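Long-range contact in putative heme binding protein (Tannerella forsythia, PDB 6EU8), which probably binds heme as a member of the HmuY-like family, although with heme-binding properties that differ from those of the Porphyromonas gingivalis protein: residues D166-D176 / V187-K196. Sequence-based numbering, arbitrary orientation.
Sequences DGSYAKIKFTD and VSFNYEFQPK
Tyr-169 and Gln-194 pair through their backbones, with a short bond from Gln-194 N to Tyr-169 O (2.8 Å) and a weak one in return. The antiparallel ladder continues with two bonds each between Lys-171 and Glu-192 and between Lys-173 and Asn-190. At its far end a classic beta bulge sets Thr-175 and Asp-176 both opposite Ser-188, whose O takes Thr-175 N at 2.9 Å and Asp-176 N weakly. On the face bearing Ala-170, Ile-172 and Phe-174, contacts are apolar. The Phe-174 and Phe-189 side chains run alongside each other, their ring planes inclined at 58°; Phe-174 CD2 reaches Phe-189 CB at 3.8 Å, and Val-187 CG1 sits at the edge of the Phe-174 ring. Ser-168 CB packs 3.4 Å from Phe-193 CZ. The strands form a beta hairpin inside the large antiparallel sheet, flanked by strand 160-163 beside 169-178 and strand 11-18 beside 184-194. The other face is mostly polar; there Gln-194 CB lies over the Tyr-169 ring in a CH-pi contact, 3.8 Å from its centroid. A chi1 of 62° sets Tyr-169 CG between its backbone N and carbonyl carbon, which lays the ring against Gln-194 CB. Lys-171 NZ and Glu-192 OE1 make a long salt bridge (3.8 Å) bridged by a water; NZ also donates to Val-96 O. Another water joins Thr-175 OG1 to Asn-190 OD1, which also bonds Ser-14. Beyond the strands, bent Lys-196 brings NZ to Gly-167 O (3.0 Å), above the carbonyl plane.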
# COMPACT_ATOMS: atom_id res chain seq x y z
N ASP A 166 13.01 -12.11 -0.64
CA ASP A 166 14.42 -12.44 -0.96
C ASP A 166 15.47 -12.16 0.14
O ASP A 166 16.67 -12.33 -0.09
CB ASP A 166 14.83 -11.79 -2.30
CG ASP A 166 15.00 -10.29 -2.22
OD1 ASP A 166 14.40 -9.68 -1.29
OD2 ASP A 166 15.70 -9.73 -3.09
N GLY A 167 15.05 -11.75 1.34
CA GLY A 167 15.98 -11.34 2.40
C GLY A 167 16.41 -9.86 2.42
O GLY A 167 17.05 -9.43 3.39
N SER A 168 16.07 -9.10 1.39
CA SER A 168 16.28 -7.66 1.42
C SER A 168 15.37 -7.04 2.47
O SER A 168 14.53 -7.71 3.08
CB SER A 168 16.01 -7.03 0.05
OG SER A 168 16.93 -7.48 -0.93
N TYR A 169 15.60 -5.76 2.73
CA TYR A 169 14.73 -4.98 3.65
C TYR A 169 14.85 -3.49 3.38
O TYR A 169 15.80 -3.03 2.77
CB TYR A 169 15.04 -5.31 5.11
CG TYR A 169 16.44 -4.97 5.56
CD1 TYR A 169 17.48 -5.91 5.44
CD2 TYR A 169 16.73 -3.74 6.16
CE1 TYR A 169 18.76 -5.61 5.88
CE2 TYR A 169 18.02 -3.43 6.59
CZ TYR A 169 19.02 -4.37 6.45
OH TYR A 169 20.31 -4.07 6.88
N ALA A 170 13.81 -2.75 3.77
CA ALA A 170 13.82 -1.28 3.68
C ALA A 170 13.33 -0.62 4.95
O ALA A 170 12.46 -1.15 5.67
CB ALA A 170 12.98 -0.81 2.52
N LYS A 171 13.94 0.54 5.22
CA LYS A 171 13.40 1.55 6.14
C LYS A 171 12.59 2.51 5.31
O LYS A 171 13.07 3.04 4.29
CB LYS A 171 14.55 2.31 6.81
CG LYS A 171 15.56 1.42 7.53
CD LYS A 171 16.73 2.28 8.01
CE LYS A 171 18.03 1.51 8.12
NZ LYS A 171 19.10 2.49 8.49
N ILE A 172 11.35 2.79 5.74
CA ILE A 172 10.43 3.65 4.99
C ILE A 172 9.81 4.73 5.91
O ILE A 172 9.35 4.40 7.00
CB ILE A 172 9.29 2.81 4.35
CG1 ILE A 172 9.83 1.68 3.44
CG2 ILE A 172 8.35 3.73 3.57
CD1 ILE A 172 8.78 0.75 2.84
N LYS A 173 9.88 5.99 5.48
CA LYS A 173 9.19 7.09 6.16
C LYS A 173 8.28 7.77 5.16
O LYS A 173 8.72 8.34 4.16
CB LYS A 173 10.21 8.11 6.73
CG LYS A 173 9.53 9.22 7.54
CD LYS A 173 10.33 9.62 8.78
CE LYS A 173 9.84 10.96 9.35
NZ LYS A 173 9.86 10.99 10.84
N PHE A 174 6.96 7.73 5.43
CA PHE A 174 5.97 8.38 4.56
C PHE A 174 5.97 9.86 4.86
O PHE A 174 6.10 10.25 6.01
CB PHE A 174 4.57 7.78 4.73
CG PHE A 174 4.46 6.35 4.27
CD1 PHE A 174 4.76 5.31 5.13
CD2 PHE A 174 4.07 6.04 2.96
CE1 PHE A 174 4.70 3.98 4.71
CE2 PHE A 174 4.01 4.72 2.54
CZ PHE A 174 4.30 3.69 3.43
N THR A 175 5.92 10.67 3.81
CA THR A 175 6.01 12.13 3.95
C THR A 175 4.76 12.89 3.54
O THR A 175 4.51 13.98 4.07
CB THR A 175 7.21 12.70 3.16
OG1 THR A 175 7.08 12.47 1.76
CG2 THR A 175 8.52 12.11 3.68
N ASP A 176 3.98 12.35 2.60
CA ASP A 176 2.77 13.03 2.10
C ASP A 176 1.69 12.04 1.67
O ASP A 176 2.00 10.96 1.13
CB ASP A 176 3.10 13.96 0.90
CG ASP A 176 4.24 14.97 1.19
OD1 ASP A 176 5.44 14.62 0.99
OD2 ASP A 176 3.93 16.14 1.57
N VAL A 187 0.70 9.47 -2.82
CA VAL A 187 1.43 8.97 -1.67
C VAL A 187 2.92 9.12 -1.90
O VAL A 187 3.45 8.54 -2.86
CB VAL A 187 1.06 7.49 -1.42
CG1 VAL A 187 1.86 6.90 -0.27
CG2 VAL A 187 -0.44 7.34 -1.17
N SER A 188 3.59 9.90 -1.04
CA SER A 188 5.08 10.12 -1.12
C SER A 188 5.80 9.53 0.08
O SER A 188 5.28 9.59 1.20
CB SER A 188 5.41 11.62 -1.25
OG SER A 188 4.89 12.17 -2.44
N PHE A 189 6.99 8.92 -0.14
CA PHE A 189 7.80 8.40 0.94
C PHE A 189 9.28 8.46 0.57
O PHE A 189 9.62 8.42 -0.61
CB PHE A 189 7.41 6.93 1.28
CG PHE A 189 7.30 6.03 0.07
CD1 PHE A 189 6.15 5.97 -0.68
CD2 PHE A 189 8.39 5.23 -0.32
CE1 PHE A 189 6.06 5.15 -1.82
CE2 PHE A 189 8.31 4.40 -1.44
CZ PHE A 189 7.15 4.36 -2.18
N ASN A 190 10.10 8.55 1.61
CA ASN A 190 11.55 8.38 1.49
C ASN A 190 11.86 6.97 1.96
O ASN A 190 11.18 6.43 2.82
CB ASN A 190 12.26 9.41 2.39
CG ASN A 190 11.98 10.85 1.97
OD1 ASN A 190 11.64 11.13 0.83
ND2 ASN A 190 12.13 11.77 2.93
N TYR A 191 12.89 6.33 1.38
CA TYR A 191 13.31 5.02 1.86
C TYR A 191 14.82 4.74 1.76
O TYR A 191 15.51 5.40 0.99
CB TYR A 191 12.52 3.88 1.15
CG TYR A 191 12.78 3.74 -0.31
CD1 TYR A 191 12.07 4.47 -1.25
CD2 TYR A 191 13.76 2.86 -0.78
CE1 TYR A 191 12.29 4.31 -2.62
CE2 TYR A 191 14.00 2.71 -2.11
CZ TYR A 191 13.27 3.41 -3.03
OH TYR A 191 13.51 3.25 -4.36
N GLU A 192 15.28 3.77 2.53
CA GLU A 192 16.65 3.23 2.44
C GLU A 192 16.53 1.69 2.32
O GLU A 192 16.15 1.02 3.28
CB GLU A 192 17.50 3.66 3.65
CG GLU A 192 17.59 5.18 3.80
CD GLU A 192 18.65 5.67 4.79
OE1 GLU A 192 19.18 4.87 5.58
OE2 GLU A 192 18.94 6.90 4.77
N PHE A 193 16.83 1.16 1.13
CA PHE A 193 16.67 -0.28 0.79
C PHE A 193 18.04 -0.97 0.80
O PHE A 193 18.93 -0.47 0.14
CB PHE A 193 16.05 -0.39 -0.60
CG PHE A 193 15.90 -1.81 -1.11
CD1 PHE A 193 14.76 -2.56 -0.84
CD2 PHE A 193 16.88 -2.37 -1.91
CE1 PHE A 193 14.60 -3.85 -1.32
CE2 PHE A 193 16.73 -3.66 -2.39
CZ PHE A 193 15.60 -4.41 -2.09
N GLN A 194 18.14 -2.08 1.53
CA GLN A 194 19.36 -2.93 1.55
C GLN A 194 19.18 -4.16 0.62
O GLN A 194 18.51 -5.10 1.04
CB GLN A 194 19.66 -3.37 2.98
CG GLN A 194 20.90 -4.27 3.11
CD GLN A 194 22.15 -3.63 2.52
OE1 GLN A 194 22.66 -2.65 3.05
NE2 GLN A 194 22.63 -4.17 1.39
N PRO A 195 19.81 -4.16 -0.60
CA PRO A 195 19.73 -5.35 -1.47
C PRO A 195 20.52 -6.55 -0.94
O PRO A 195 21.46 -6.39 -0.16
CB PRO A 195 20.31 -4.88 -2.81
CG PRO A 195 20.53 -3.41 -2.69
CD PRO A 195 20.62 -3.10 -1.24
N LYS A 196 20.09 -7.74 -1.35
CA LYS A 196 20.84 -8.98 -1.11
C LYS A 196 21.43 -9.47 -2.43
O LYS A 196 21.14 -8.95 -3.51
CB LYS A 196 19.93 -10.07 -0.51
CG LYS A 196 19.72 -9.97 0.99
CD LYS A 196 21.04 -10.15 1.73
CE LYS A 196 20.84 -10.69 3.14
NZ LYS A 196 20.02 -9.75 3.95
OXT LYS A 196 22.23 -10.40 -2.44
O HOH W 1 17.78 -7.65 -3.25
O HOH W 2 20.13 2.54 5.93
O HOH W 3 9.17 11.98 0.09
O HOH W 4 6.62 15.07 -1.73